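Phytochromobilin synthase (PDB 6KME) binds biliverdin IX alpha and probably reduces it, with electrons from ferredoxin, to phytochromobilin, the chromophore of phytochrome. Local coordinates at residues A[80-85]-A[101-106]; A[108-113]-A[207-212]. The protein carries 1 engineered substitution. All coordinates share one frame; numbering follows the deposited sequence.

Interaction 1: A[80-85]-A[101-106]; sequences KIRLLR and AAFPKP
Phe103 O takes two backbone donors from the opposing strand: Leu83 N at 3.1 Å, and Arg82 N, whose bond is weak because its N-H...O angle is only 116°. Two consecutive residues facing Phe103 make a classic beta bulge, and the register slips by one there. Beyond it the antiparallel pairing is regular, as the 2.8 Å bond from Phe103 N to Leu83 O and the reciprocal pair between Arg85 and Ala101 attest. Before it, Lys105 N donates to Lys80 O at 3.0 Å.

Two arginines meet the Phe103 ring differently. A bend at chi3 (66°) brings the Arg82 guanidinium nearly parallel to it, at 8°, with NH2 3.5 Å from Phe103 CD2 in an oblique approach; Gln228 and Asn264 bind that NH2. The Arg85 plane is perpendicular to the ring, its NE obliquely 3.6 Å from Phe103 CE2; Ala101 CB covers one guanidinium face, 3.5 Å from Arg85 CZ, and Asp99 forms its salt bridge. On the opposite face of the sheet, Leu84 CD1 packs 3.6 Å from Ala102 CB.

This hairpin lies inside the central antiparallel sheet, flanked by strands 69-77 and 112-119, with Phe103 facing helix 218-238 and Leu84 and Ala102 facing helix 188-211.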
loop_
_atom_site.group_PDB
_atom_site.type_symbol
_atom_site.label_atom_id
_atom_site.label_comp_id
_atom_site.label_asym_id
_atom_site.label_seq_id
_atom_site.Cartn_x
_atom_site.Cartn_y
_atom_site.Cartn_z
ATOM N N LYS A 80 7.733 -5.775 -15.784
ATOM C CA LYS A 80 6.859 -6.538 -14.894
ATOM C C LYS A 80 5.960 -5.667 -14.026
ATOM O O LYS A 80 5.102 -6.210 -13.321
ATOM C CB LYS A 80 7.694 -7.460 -13.988
ATOM C CG LYS A 80 8.586 -8.439 -14.780
ATOM C CD LYS A 80 9.454 -9.282 -13.851
ATOM C CE LYS A 80 10.425 -10.183 -14.646
ATOM N NZ LYS A 80 11.264 -10.949 -13.674
ATOM N N ILE A 81 6.124 -4.345 -14.061
ATOM C CA ILE A 81 5.431 -3.428 -13.159
ATOM C C ILE A 81 4.404 -2.656 -13.975
ATOM O O ILE A 81 4.763 -1.868 -14.860
ATOM C CB ILE A 81 6.411 -2.481 -12.460
ATOM C CG1 ILE A 81 7.470 -3.300 -11.716
ATOM C CG2 ILE A 81 5.675 -1.533 -11.492
ATOM C CD1 ILE A 81 8.613 -2.476 -11.200
ATOM N N ARG A 82 3.121 -2.894 -13.691
ATOM C CA ARG A 82 2.065 -2.105 -14.320
ATOM C C ARG A 82 2.170 -0.629 -13.938
ATOM O O ARG A 82 1.998 0.257 -14.786
ATOM C CB ARG A 82 0.692 -2.670 -13.930
ATOM C CG ARG A 82 -0.489 -2.030 -14.649
ATOM C CD ARG A 82 -1.812 -2.617 -14.212
ATOM N NE ARG A 82 -2.122 -2.319 -12.802
ATOM C CZ ARG A 82 -2.593 -1.160 -12.356
ATOM N NH1 ARG A 82 -2.812 -0.162 -13.204
ATOM N NH2 ARG A 82 -2.851 -0.996 -11.057
ATOM N N LEU A 83 2.451 -0.341 -12.672
ATOM C CA LEU A 83 2.454 1.043 -12.202
ATOM C C LEU A 83 3.288 1.145 -10.938
ATOM O O LEU A 83 3.014 0.454 -9.953
ATOM C CB LEU A 83 1.029 1.548 -11.936
ATOM C CG LEU A 83 0.990 2.970 -11.367
ATOM C CD1 LEU A 83 1.710 3.977 -12.301
ATOM C CD2 LEU A 83 -0.449 3.404 -11.095
ATOM N N LEU A 84 4.299 1.998 -10.970
ATOM C CA LEU A 84 5.028 2.410 -9.781
ATOM C C LEU A 84 4.731 3.889 -9.595
ATOM O O LEU A 84 5.033 4.691 -10.483
ATOM C CB LEU A 84 6.530 2.181 -9.943
ATOM C CG LEU A 84 7.458 2.530 -8.779
ATOM C CD1 LEU A 84 7.199 1.586 -7.638
ATOM C CD2 LEU A 84 8.930 2.423 -9.226
ATOM N N ARG A 85 4.128 4.255 -8.460
ATOM C CA ARG A 85 3.679 5.633 -8.308
ATOM C C ARG A 85 3.874 6.106 -6.871
ATOM O O ARG A 85 3.791 5.327 -5.912
ATOM C CB ARG A 85 2.216 5.796 -8.775
ATOM C CG ARG A 85 1.136 5.701 -7.692
ATOM C CD ARG A 85 0.975 4.285 -7.155
ATOM N NE ARG A 85 -0.140 4.144 -6.198
ATOM C CZ ARG A 85 -0.071 4.443 -4.901
ATOM N NH1 ARG A 85 1.047 4.938 -4.397
ATOM N NH2 ARG A 85 -1.126 4.248 -4.107
ATOM N N ALA A 101 3.714 2.923 -3.955
ATOM C CA ALA A 101 3.243 1.571 -4.236
ATOM C C ALA A 101 3.777 1.080 -5.576
ATOM O O ALA A 101 3.999 1.860 -6.507
ATOM C CB ALA A 101 1.706 1.486 -4.261
ATOM N N ALA A 102 3.964 -0.236 -5.661
ATOM C CA ALA A 102 4.319 -0.917 -6.900
ATOM C C ALA A 102 3.243 -1.952 -7.193
ATOM O O ALA A 102 3.023 -2.870 -6.389
ATOM C CB ALA A 102 5.696 -1.569 -6.797
ATOM N N PHE A 103 2.555 -1.778 -8.323
ATOM C CA PHE A 103 1.519 -2.691 -8.779
ATOM C C PHE A 103 2.067 -3.539 -9.915
ATOM O O PHE A 103 2.487 -2.975 -10.945
ATOM C CB PHE A 103 0.294 -1.921 -9.261
ATOM C CG PHE A 103 -0.359 -1.048 -8.198
ATOM C CD1 PHE A 103 -0.557 -1.517 -6.911
ATOM C CD2 PHE A 103 -0.789 0.238 -8.511
ATOM C CE1 PHE A 103 -1.164 -0.713 -5.946
ATOM C CE2 PHE A 103 -1.398 1.049 -7.555
ATOM C CZ PHE A 103 -1.584 0.574 -6.271
ATOM N N PRO A 104 2.051 -4.864 -9.813
ATOM C CA PRO A 104 2.562 -5.699 -10.910
ATOM C C PRO A 104 1.553 -5.852 -12.041
ATOM O O PRO A 104 0.343 -5.679 -11.868
ATOM C CB PRO A 104 2.832 -7.050 -10.230
ATOM C CG PRO A 104 1.865 -7.090 -9.081
ATOM C CD PRO A 104 1.647 -5.658 -8.635
ATOM N N LYS A 105 2.082 -6.172 -13.228
ATOM C CA LYS A 105 1.217 -6.613 -14.300
ATOM C C LYS A 105 0.606 -7.958 -13.911
ATOM O O LYS A 105 1.226 -8.739 -13.184
ATOM C CB LYS A 105 1.991 -6.721 -15.619
ATOM C CG LYS A 105 2.439 -5.365 -16.159
ATOM C CD LYS A 105 3.259 -5.468 -17.431
ATOM C CE LYS A 105 3.810 -4.100 -17.820
ATOM N NZ LYS A 105 4.714 -4.178 -19.006
ATOM N N PRO A 106 -0.625 -8.234 -14.346
ATOM C CA PRO A 106 -1.309 -9.457 -13.888
ATOM C C PRO A 106 -0.599 -10.751 -14.259
ATOM O O PRO A 106 -0.882 -11.787 -13.650
ATOM C CB PRO A 106 -2.685 -9.360 -14.564
ATOM C CG PRO A 106 -2.878 -7.896 -14.799
ATOM C CD PRO A 106 -1.517 -7.362 -15.128
#

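Interaction 2: A[108-113]-A[207-212]; sequences FDLPIF and GLMDRS
Leu110 reaches from the loop before strand 112-119 to the C-terminal part of helix 188-211, and its CB points toward that helix. With chi1 at -75°, CG stands anti to the carbonyl carbon and comes 3.6 Å from Ser212 OG. The two methyls then divide the surface. CD1 stays near Ser212 and also approaches Met209 CB, at 4.3 Å, whereas CD2 presses on the helix backbone, 3.5 Å from both Leu208 C and Met209 N. It also meets the Leu208 side chain, with Leu208 CB 3.7 Å from Leu110 CD2. The branch thus straddles the chain from Leu208 to Ser212.

Pro111 extends the apolar patch: its CG lies 4.1 Å from Leu208 CD1, and the two side chains cross at about a right angle. At the other end, the hydroxyl of Ser212 sits at the edge of the Phe108 ring, in its plane, with OG 3.4 Å from Phe108 CD1. OG is anti to the backbone N of Ser212 (chi1 -173°), which turns it toward the loop and places it between Phe108 and Leu110.

A water donates to Asp109 OD1 at 2.9 Å and also approaches Ser212 OG, but that second leg is unusually short, so the details of the bridge are doubtful. Asp109 OD2 forms a salt bridge with Lys145 and OD1 a hydrogen bond with Tyr146, both of helix 141-147.

With no direct polar bond between the two segments, the contact is van der Waals packing of Leu110, Phe108 and Pro111 on the helix backbone, Leu208 and a buried serine hydroxyl.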
loop_
_atom_site.group_PDB
_atom_site.type_symbol
_atom_site.label_atom_id
_atom_site.label_comp_id
_atom_site.label_asym_id
_atom_site.label_seq_id
_atom_site.Cartn_x
_atom_site.Cartn_y
_atom_site.Cartn_z
ATOM N N PHE A 108 2.438 -11.353 -13.583
ATOM C CA PHE A 108 3.438 -11.567 -12.537
ATOM C C PHE A 108 2.756 -11.464 -11.181
ATOM O O PHE A 108 2.468 -10.361 -10.705
ATOM C CB PHE A 108 4.566 -10.555 -12.677
ATOM C CG PHE A 108 5.215 -10.578 -14.032
ATOM C CD1 PHE A 108 6.273 -11.437 -14.295
ATOM C CD2 PHE A 108 4.739 -9.776 -15.054
ATOM C CE1 PHE A 108 6.863 -11.471 -15.546
ATOM C CE2 PHE A 108 5.318 -9.808 -16.312
ATOM C CZ PHE A 108 6.383 -10.658 -16.562
ATOM N N ASP A 109 2.534 -12.614 -10.536
ATOM C CA ASP A 109 1.719 -12.644 -9.318
ATOM C C ASP A 109 2.456 -12.133 -8.077
ATOM O O ASP A 109 2.198 -12.600 -6.957
ATOM C CB ASP A 109 1.206 -14.068 -9.075
ATOM C CG ASP A 109 2.309 -15.034 -8.668
ATOM O OD1 ASP A 109 3.495 -14.764 -8.962
ATOM O OD2 ASP A 109 1.979 -16.070 -8.051
ATOM N N LEU A 110 3.333 -11.146 -8.260
ATOM C CA LEU A 110 4.102 -10.571 -7.160
ATOM C C LEU A 110 3.202 -9.938 -6.102
ATOM O O LEU A 110 2.105 -9.453 -6.404
ATOM C CB LEU A 110 5.053 -9.489 -7.674
ATOM C CG LEU A 110 6.303 -9.939 -8.409
ATOM C CD1 LEU A 110 6.684 -8.890 -9.440
ATOM C CD2 LEU A 110 7.410 -10.149 -7.393
ATOM N N PRO A 111 3.675 -9.875 -4.859
ATOM C CA PRO A 111 3.032 -9.001 -3.880
ATOM C C PRO A 111 3.076 -7.550 -4.342
ATOM O O PRO A 111 3.928 -7.140 -5.134
ATOM C CB PRO A 111 3.866 -9.209 -2.607
ATOM C CG PRO A 111 4.478 -10.566 -2.764
ATOM C CD PRO A 111 4.734 -10.711 -4.256
ATOM N N ILE A 112 2.121 -6.774 -3.840
ATOM C CA ILE A 112 2.083 -5.333 -4.056
ATOM C C ILE A 112 2.926 -4.654 -2.981
ATOM O O ILE A 112 2.670 -4.822 -1.785
ATOM C CB ILE A 112 0.638 -4.822 -4.036
ATOM C CG1 ILE A 112 -0.079 -5.314 -5.297
ATOM C CG2 ILE A 112 0.620 -3.313 -3.906
ATOM C CD1 ILE A 112 -1.599 -5.189 -5.247
ATOM N N PHE A 113 3.952 -3.908 -3.396
ATOM C CA PHE A 113 4.739 -3.154 -2.433
ATOM C C PHE A 113 3.936 -1.946 -1.983
ATOM O O PHE A 113 3.349 -1.241 -2.805
ATOM C CB PHE A 113 6.090 -2.706 -3.006
ATOM C CG PHE A 113 6.963 -2.018 -1.977
ATOM C CD1 PHE A 113 7.764 -2.768 -1.115
ATOM C CD2 PHE A 113 6.933 -0.630 -1.826
ATOM C CE1 PHE A 113 8.544 -2.139 -0.123
ATOM C CE2 PHE A 113 7.699 0.003 -0.847
ATOM C CZ PHE A 113 8.514 -0.755 0.004
ATOM N N GLY A 207 14.036 -8.210 -5.042
ATOM C CA GLY A 207 14.542 -9.567 -5.184
ATOM C C GLY A 207 13.461 -10.556 -5.570
ATOM O O GLY A 207 13.721 -11.497 -6.319
ATOM N N LEU A 208 12.234 -10.354 -5.069
ATOM C CA LEU A 208 11.099 -11.137 -5.550
ATOM C C LEU A 208 10.821 -10.855 -7.020
ATOM O O LEU A 208 10.552 -11.783 -7.799
ATOM C CB LEU A 208 9.853 -10.830 -4.713
ATOM C CG LEU A 208 9.929 -11.205 -3.223
ATOM C CD1 LEU A 208 8.576 -10.923 -2.579
ATOM C CD2 LEU A 208 10.337 -12.663 -3.050
ATOM N N MET A 209 10.866 -9.576 -7.415
ATOM C CA MET A 209 10.668 -9.232 -8.822
ATOM C C MET A 209 11.671 -9.955 -9.729
ATOM O O MET A 209 11.286 -10.478 -10.783
ATOM C CB MET A 209 10.748 -7.717 -9.017
ATOM C CG MET A 209 10.508 -7.298 -10.483
ATOM S SD MET A 209 10.622 -5.516 -10.772
ATOM C CE MET A 209 12.387 -5.307 -10.923
ATOM N N ASP A 210 12.953 -10.015 -9.333
ATOM C CA ASP A 210 13.956 -10.735 -10.130
ATOM C C ASP A 210 13.502 -12.142 -10.479
ATOM O O ASP A 210 13.747 -12.628 -11.589
ATOM C CB ASP A 210 15.279 -10.872 -9.375
ATOM C CG ASP A 210 15.977 -9.553 -9.127
ATOM O OD1 ASP A 210 15.612 -8.529 -9.758
ATOM O OD2 ASP A 210 16.923 -9.572 -8.299
ATOM N N ARG A 211 12.887 -12.830 -9.518
ATOM C CA ARG A 211 12.538 -14.240 -9.641
ATOM C C ARG A 211 11.136 -14.463 -10.204
ATOM O O ARG A 211 10.723 -15.615 -10.369
ATOM C CB ARG A 211 12.664 -14.921 -8.266
ATOM C CG ARG A 211 13.838 -15.890 -8.156
ATOM C CD ARG A 211 15.185 -15.178 -8.127
ATOM N NE ARG A 211 16.307 -16.118 -8.015
ATOM C CZ ARG A 211 16.892 -16.448 -6.863
ATOM N NH1 ARG A 211 16.464 -15.917 -5.723
ATOM N NH2 ARG A 211 17.905 -17.307 -6.840
ATOM N N SER A 212 10.398 -13.397 -10.500
ATOM C CA SER A 212 9.031 -13.524 -10.982
ATOM C C SER A 212 9.030 -13.910 -12.453
ATOM O O SER A 212 9.525 -13.159 -13.303
ATOM C CB SER A 212 8.275 -12.215 -10.751
ATOM O OG SER A 212 6.903 -12.359 -11.051
HETATM O O HOH W 1 5.550 -14.465 -10.996
#

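How the interactions relate
From the N terminus, the chain first runs through 80-85, turns back and closes a short hairpin at 101-106, which is interaction 1. It then passes directly into 108-113, but the partner of that segment arrives only after 93 intervening residues, so interaction 2 closes a long loop. The two are in series, neither nested nor crossed. Interaction 1 joins two strands within the sheet; interaction 2 fastens the entry to the next strand to helix 188-211. Their centres are 10 Å apart, and Lys80 connects them: its NZ probably hydrogen-bonds Ser212 O at 2.8 Å and Met209 O at 2.9 Å, tying the residue just before the hairpin to the helix's C-terminal end.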